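Local coordinates for protein collagen adhesin (PDB 2F68) that binds collagen as a surface adhesin of Staphylococcus aureus, probably closing its Ig-like domains around the triple helix in a 'collagen hug', at residues T185-Q191 with V271-W277; Q194-L198 with V233-N238. All blocks are in the same frame, centred on the assembly; numbering follows the deposited sequence.

Interaction 1. Residues T185-Q191 with V271-W277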
loop_
_atom_site.group_PDB
_atom_site.type_symbol
_atom_site.label_atom_id
_atom_site.label_comp_id
_atom_site.label_asym_id
_atom_site.label_seq_id
_atom_site.Cartn_x
_atom_site.Cartn_y
_atom_site.Cartn_z
ATOM N N THR A 185 11.038 -11.434 23.932
ATOM C CA THR A 185 10.642 -10.068 24.267
ATOM C C THR A 185 10.799 -9.141 23.062
ATOM O O THR A 185 11.896 -8.996 22.516
ATOM C CB THR A 185 11.449 -9.518 25.470
ATOM O OG1 THR A 185 11.465 -10.488 26.525
ATOM C CG2 THR A 185 10.836 -8.221 25.989
ATOM N N ILE A 186 9.692 -8.527 22.654
ATOM C CA ILE A 186 9.680 -7.589 21.533
ATOM C C ILE A 186 9.201 -6.216 22.007
ATOM O O ILE A 186 8.102 -6.088 22.550
ATOM C CB ILE A 186 8.777 -8.085 20.360
ATOM C CG1 ILE A 186 9.046 -9.560 20.013
ATOM C CG2 ILE A 186 8.913 -7.170 19.136
ATOM C CD1 ILE A 186 10.448 -9.873 19.484
ATOM N N LYS A 187 10.035 -5.199 21.805
ATOM C CA LYS A 187 9.690 -3.826 22.173
ATOM C C LYS A 187 9.533 -2.951 20.931
ATOM O O LYS A 187 10.519 -2.470 20.367
ATOM C CB LYS A 187 10.731 -3.235 23.131
ATOM C CG LYS A 187 10.700 -3.828 24.533
ATOM C CD LYS A 187 11.658 -3.101 25.463
ATOM C CE LYS A 187 11.647 -3.711 26.854
ATOM N NZ LYS A 187 12.589 -3.015 27.773
ATOM N N ASP A 188 8.283 -2.752 20.516
ATOM C CA ASP A 188 7.966 -2.002 19.303
ATOM C C ASP A 188 7.649 -0.538 19.606
ATOM O O ASP A 188 6.987 -0.228 20.598
ATOM C CB ASP A 188 6.796 -2.663 18.564
ATOM C CG ASP A 188 6.570 -2.083 17.178
ATOM O OD1 ASP A 188 6.000 -0.975 17.074
ATOM O OD2 ASP A 188 6.945 -2.747 16.190
ATOM N N GLN A 189 8.136 0.350 18.742
ATOM C CA GLN A 189 7.869 1.785 18.841
ATOM C C GLN A 189 7.420 2.325 17.485
ATOM O O GLN A 189 8.154 2.232 16.498
ATOM C CB GLN A 189 9.109 2.553 19.319
ATOM C CG GLN A 189 9.679 2.111 20.667
ATOM C CD GLN A 189 10.679 0.972 20.549
ATOM O OE1 GLN A 189 11.424 0.877 19.572
ATOM N NE2 GLN A 189 10.705 0.105 21.555
ATOM N N ILE A 190 6.212 2.881 17.445
ATOM C CA ILE A 190 5.667 3.465 16.221
ATOM C C ILE A 190 5.983 4.960 16.184
ATOM O O ILE A 190 5.624 5.702 17.102
ATOM C CB ILE A 190 4.140 3.222 16.088
ATOM C CG1 ILE A 190 3.800 1.756 16.383
ATOM C CG2 ILE A 190 3.652 3.619 14.697
ATOM C CD1 ILE A 190 2.366 1.519 16.823
ATOM N N GLN A 191 6.660 5.388 15.120
ATOM C CA GLN A 191 7.136 6.769 14.995
ATOM C C GLN A 191 6.016 7.751 14.637
ATOM O O GLN A 191 4.873 7.349 14.411
ATOM C CB GLN A 191 8.287 6.859 13.983
ATOM C CG GLN A 191 9.473 5.929 14.271
ATOM C CD GLN A 191 10.106 6.160 15.635
ATOM O OE1 GLN A 191 10.216 5.237 16.444
ATOM N NE2 GLN A 191 10.525 7.395 15.899
ATOM N N VAL A 271 7.734 5.236 9.548
ATOM C CA VAL A 271 8.719 4.342 10.153
ATOM C C VAL A 271 8.157 3.629 11.383
ATOM O O VAL A 271 7.403 4.212 12.165
ATOM C CB VAL A 271 10.018 5.105 10.546
ATOM C CG1 VAL A 271 11.162 4.133 10.817
ATOM C CG2 VAL A 271 10.422 6.095 9.457
ATOM N N ASN A 272 8.529 2.361 11.532
ATOM C CA ASN A 272 8.227 1.583 12.727
ATOM C C ASN A 272 9.493 0.876 13.207
ATOM O O ASN A 272 10.196 0.243 12.416
ATOM C CB ASN A 272 7.101 0.581 12.446
ATOM C CG ASN A 272 6.654 -0.180 13.688
ATOM O OD1 ASN A 272 6.281 -1.349 13.603
ATOM N ND2 ASN A 272 6.680 0.480 14.839
ATOM N N ASN A 273 9.786 1.008 14.498
ATOM C CA ASN A 273 11.004 0.451 15.083
ATOM C C ASN A 273 10.714 -0.612 16.137
ATOM O O ASN A 273 9.730 -0.512 16.869
ATOM C CB ASN A 273 11.868 1.565 15.685
ATOM C CG ASN A 273 12.313 2.593 14.652
ATOM O OD1 ASN A 273 12.531 2.269 13.483
ATOM N ND2 ASN A 273 12.458 3.839 15.087
ATOM N N SER A 274 11.575 -1.627 16.207
ATOM C CA SER A 274 11.419 -2.712 17.179
ATOM C C SER A 274 12.751 -3.334 17.599
ATOM O O SER A 274 13.681 -3.443 16.796
ATOM C CB SER A 274 10.480 -3.795 16.638
ATOM O OG SER A 274 11.018 -4.414 15.483
ATOM N N GLN A 275 12.824 -3.740 18.865
ATOM C CA GLN A 275 13.995 -4.422 19.417
ATOM C C GLN A 275 13.598 -5.812 19.909
ATOM O O GLN A 275 12.507 -5.992 20.456
ATOM C CB GLN A 275 14.615 -3.612 20.560
ATOM C CG GLN A 275 15.157 -2.238 20.159
ATOM C CD GLN A 275 14.087 -1.156 20.137
ATOM O OE1 GLN A 275 13.256 -1.064 21.041
ATOM N NE2 GLN A 275 14.111 -0.325 19.101
ATOM N N ALA A 276 14.485 -6.786 19.722
ATOM C CA ALA A 276 14.169 -8.184 20.022
ATOM C C ALA A 276 15.132 -8.839 21.012
ATOM O O ALA A 276 16.350 -8.678 20.912
ATOM C CB ALA A 276 14.098 -8.995 18.735
ATOM N N TRP A 277 14.563 -9.579 21.963
ATOM C CA TRP A 277 15.330 -10.376 22.918
ATOM C C TRP A 277 14.922 -11.845 22.824
ATOM O O TRP A 277 13.836 -12.226 23.270
ATOM C CB TRP A 277 15.120 -9.867 24.346
ATOM C CG TRP A 277 15.832 -8.587 24.660
ATOM C CD1 TRP A 277 17.062 -8.455 25.238
ATOM C CD2 TRP A 277 15.355 -7.257 24.423
ATOM N NE1 TRP A 277 17.383 -7.125 25.372
ATOM C CE2 TRP A 277 16.353 -6.367 24.881
ATOM C CE3 TRP A 277 14.181 -6.730 23.866
ATOM C CZ2 TRP A 277 16.214 -4.978 24.799
ATOM C CZ3 TRP A 277 14.044 -5.347 23.785
ATOM C CH2 TRP A 277 15.057 -4.488 24.250
HETATM O O HOH W 1 12.842 3.552 18.334
#
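Gln189 and Gln275 face each other diagonally across two antiparallel strands, 185-190 and 271-277, and clasp through both ends of their amides. From CB, which lies 4.0 Å from Asn273 O, the Gln189 chain bends at its second torsion (chi2 87°), and this turn leans the amide toward the neighbouring strand, bringing Gln189 CD 3.3 Å from Gln275 OE1. There Gln189 OE1 accepts from Gln275 NE2 at 3.0 Å, while Gln189 NE2 donates to Gln275 OE1 at 2.9 Å, in the carbonyl plane and on a lone pair. Gln275 is bent likewise, which leaves the two amides nearly coplanar, 6° apart, in a reciprocal pair whose N-H groups point somewhat off line. A water links Gln189 OE1 to Asn273 ND2 on the same face of the sheet. Further along that face, the aliphatic chain of Lys187 runs past the indole of Trp277, with CD 3.7 Å from CZ3.

The other face is buried. Asn272 ND2 reaches Asp188 OD1 on its syn side at 2.8 Å in an almost straight bond, and makes a second, weak one to Gln189 O. Tyr258 takes up Asn272 OD1, so both ends of this buried amide are held. Ile186 CD1 rests on Ala276 CB, 3.8 Å away.

Beneath the side chains the backbones pair regularly, Gln189 N meeting Asn273 O at 2.6 Å. The ladder joins neighbouring antiparallel strands in one sheet of the Ig-like collagen-binding domain, with the Ile186 and Asp188 face turned inward against strand 166-173 of the opposing sheet.

Interaction 2. Residues Q194-L198 with V233-N238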
loop_
_atom_site.group_PDB
_atom_site.type_symbol
_atom_site.label_atom_id
_atom_site.label_comp_id
_atom_site.label_asym_id
_atom_site.label_seq_id
_atom_site.Cartn_x
_atom_site.Cartn_y
_atom_site.Cartn_z
ATOM N N GLN A 194 1.696 9.039 12.397
ATOM C CA GLN A 194 0.705 7.962 12.382
ATOM C C GLN A 194 0.222 7.608 13.790
ATOM O O GLN A 194 0.968 7.744 14.764
ATOM C CB GLN A 194 1.263 6.720 11.671
ATOM C CG GLN A 194 2.587 6.202 12.237
ATOM C CD GLN A 194 3.316 5.251 11.300
ATOM O OE1 GLN A 194 4.542 5.286 11.201
ATOM N NE2 GLN A 194 2.567 4.397 10.609
ATOM N N GLN A 195 -1.027 7.159 13.885
ATOM C CA GLN A 195 -1.624 6.762 15.159
ATOM C C GLN A 195 -2.144 5.326 15.100
ATOM O O GLN A 195 -2.882 4.961 14.182
ATOM C CB GLN A 195 -2.741 7.734 15.562
ATOM C CG GLN A 195 -3.477 7.385 16.863
ATOM C CD GLN A 195 -2.566 7.340 18.083
ATOM O OE1 GLN A 195 -1.720 8.215 18.278
ATOM N NE2 GLN A 195 -2.744 6.320 18.913
ATOM N N LEU A 196 -1.751 4.528 16.090
ATOM C CA LEU A 196 -2.120 3.115 16.169
ATOM C C LEU A 196 -3.613 2.908 16.422
ATOM O O LEU A 196 -4.192 3.516 17.326
ATOM C CB LEU A 196 -1.288 2.415 17.255
ATOM C CG LEU A 196 -1.684 1.036 17.798
ATOM C CD1 LEU A 196 -1.605 -0.052 16.734
ATOM C CD2 LEU A 196 -0.809 0.679 18.985
ATOM N N ASP A 197 -4.221 2.048 15.609
ATOM C CA ASP A 197 -5.599 1.618 15.815
ATOM C C ASP A 197 -5.578 0.281 16.553
ATOM O O ASP A 197 -5.166 -0.742 15.997
ATOM C CB ASP A 197 -6.335 1.498 14.474
ATOM C CG ASP A 197 -7.853 1.524 14.625
ATOM O OD1 ASP A 197 -8.368 1.299 15.742
ATOM O OD2 ASP A 197 -8.537 1.770 13.609
ATOM N N LEU A 198 -6.017 0.308 17.809
ATOM C CA LEU A 198 -5.968 -0.857 18.696
ATOM C C LEU A 198 -6.925 -1.975 18.274
ATOM O O LEU A 198 -6.641 -3.156 18.490
ATOM C CB LEU A 198 -6.247 -0.430 20.145
ATOM C CG LEU A 198 -6.136 -1.450 21.285
ATOM C CD1 LEU A 198 -4.719 -1.995 21.423
ATOM C CD2 LEU A 198 -6.601 -0.835 22.597
ATOM N N VAL A 233 0.112 -2.364 25.420
ATOM C CA VAL A 233 -0.091 -1.322 24.416
ATOM C C VAL A 233 -0.304 0.042 25.070
ATOM O O VAL A 233 -1.237 0.230 25.856
ATOM C CB VAL A 233 -1.283 -1.649 23.472
ATOM C CG1 VAL A 233 -1.501 -0.523 22.469
ATOM C CG2 VAL A 233 -1.055 -2.969 22.744
ATOM N N ASP A 234 0.580 0.982 24.744
ATOM C CA ASP A 234 0.422 2.374 25.145
ATOM C C ASP A 234 -0.013 3.175 23.919
ATOM O O ASP A 234 0.807 3.516 23.063
ATOM C CB ASP A 234 1.731 2.922 25.728
ATOM C CG ASP A 234 1.529 4.191 26.544
ATOM O OD1 ASP A 234 1.003 5.187 26.000
ATOM O OD2 ASP A 234 1.913 4.195 27.732
ATOM N N ASN A 235 -1.313 3.455 23.843
ATOM C CA ASN A 235 -1.918 4.114 22.683
ATOM C C ASN A 235 -1.449 5.554 22.476
ATOM O O ASN A 235 -1.349 6.023 21.339
ATOM C CB ASN A 235 -3.448 4.063 22.782
ATOM C CG ASN A 235 -4.136 4.432 21.476
ATOM O OD1 ASN A 235 -4.920 5.380 21.424
ATOM N ND2 ASN A 235 -3.846 3.684 20.416
ATOM N N THR A 236 -1.163 6.246 23.578
ATOM C CA THR A 236 -0.695 7.631 23.536
ATOM C C THR A 236 0.755 7.716 23.051
ATOM O O THR A 236 1.099 8.590 22.251
ATOM C CB THR A 236 -0.833 8.320 24.917
ATOM O OG1 THR A 236 -2.112 8.012 25.486
ATOM C CG2 THR A 236 -0.692 9.835 24.789
ATOM N N LYS A 237 1.594 6.799 23.533
ATOM C CA LYS A 237 3.013 6.768 23.174
ATOM C C LYS A 237 3.294 5.952 21.909
ATOM O O LYS A 237 4.421 5.955 21.404
ATOM C CB LYS A 237 3.853 6.238 24.343
ATOM C CG LYS A 237 3.989 7.211 25.511
ATOM C CD LYS A 237 4.919 6.672 26.598
ATOM C CE LYS A 237 6.394 6.822 26.229
ATOM N NZ LYS A 237 6.838 8.246 26.204
ATOM N N ASN A 238 2.264 5.267 21.406
ATOM C CA ASN A 238 2.363 4.399 20.223
ATOM C C ASN A 238 3.447 3.321 20.346
ATOM O O ASN A 238 4.296 3.168 19.464
ATOM C CB ASN A 238 2.542 5.226 18.939
ATOM C CG ASN A 238 1.276 5.959 18.533
ATOM O OD1 ASN A 238 0.220 5.351 18.350
ATOM N ND2 ASN A 238 1.380 7.275 18.378
#
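Residues 194-198 and 233-238 meet without a strand ladder, their closest CA atoms, those of Leu196 and Asn238, lying 6.2 Å apart where the link between strands 230-234 and 239-244 turns back. This turn of the Ig-like domain carries an Asx motif, Asp234 OD1 accepting from Lys237 N, and it docks against the start of strand 194-207 mainly through amides. Leu196 N donates almost straight to Asn238 OD1 at 3.1 Å, and Asn235 ND2 gives a bond back to Leu196 O, also at 3.1 Å; two asparagines thus engage the backbone N-H and C=O of one residue. The Gln195 chain starts with CG opposite its backbone N (chi1 178°) and then folds at chi2, carrying its amide between Asn235 and Asn238. The Gln195 and Asn238 amide planes stand 44° apart, and Asn238 ND2 approaches Gln195 OE1 from above the carbonyl plane. Beside this polar set, Val233 CG1 touches both Leu196 CD2 and Leu198 CD1, each at 3.7 Å and from directions about a right angle apart. At the other end of the Gln195 amide, NE2 donates to Asn235 O at 2.8 Å, with the acceptor in the plane of the amide.

How the interactions relate
Interactions 1 and 2 lie about 13 Å apart, centre to centre, on the same side of the chain's centre and within the collagen-binding domain. Along the sequence, interaction 2 is nested inside the loop that interaction 1 closes. Strand 184-190 joins them: one edge pairs with 269-278, the other with 239-244, just after the turn of interaction 2. There Ile190 N lies 2.8 Å from Asn238 O, a probable hydrogen bond. Ile190 also bridges the sheets, its CD1 packing 3.8 Å from Leu196 CB on strand 194-207. The two contacts therefore connect one sheet laterally and tie its border to the opposing sheet; no collagen ligand is present to place either in a binding site.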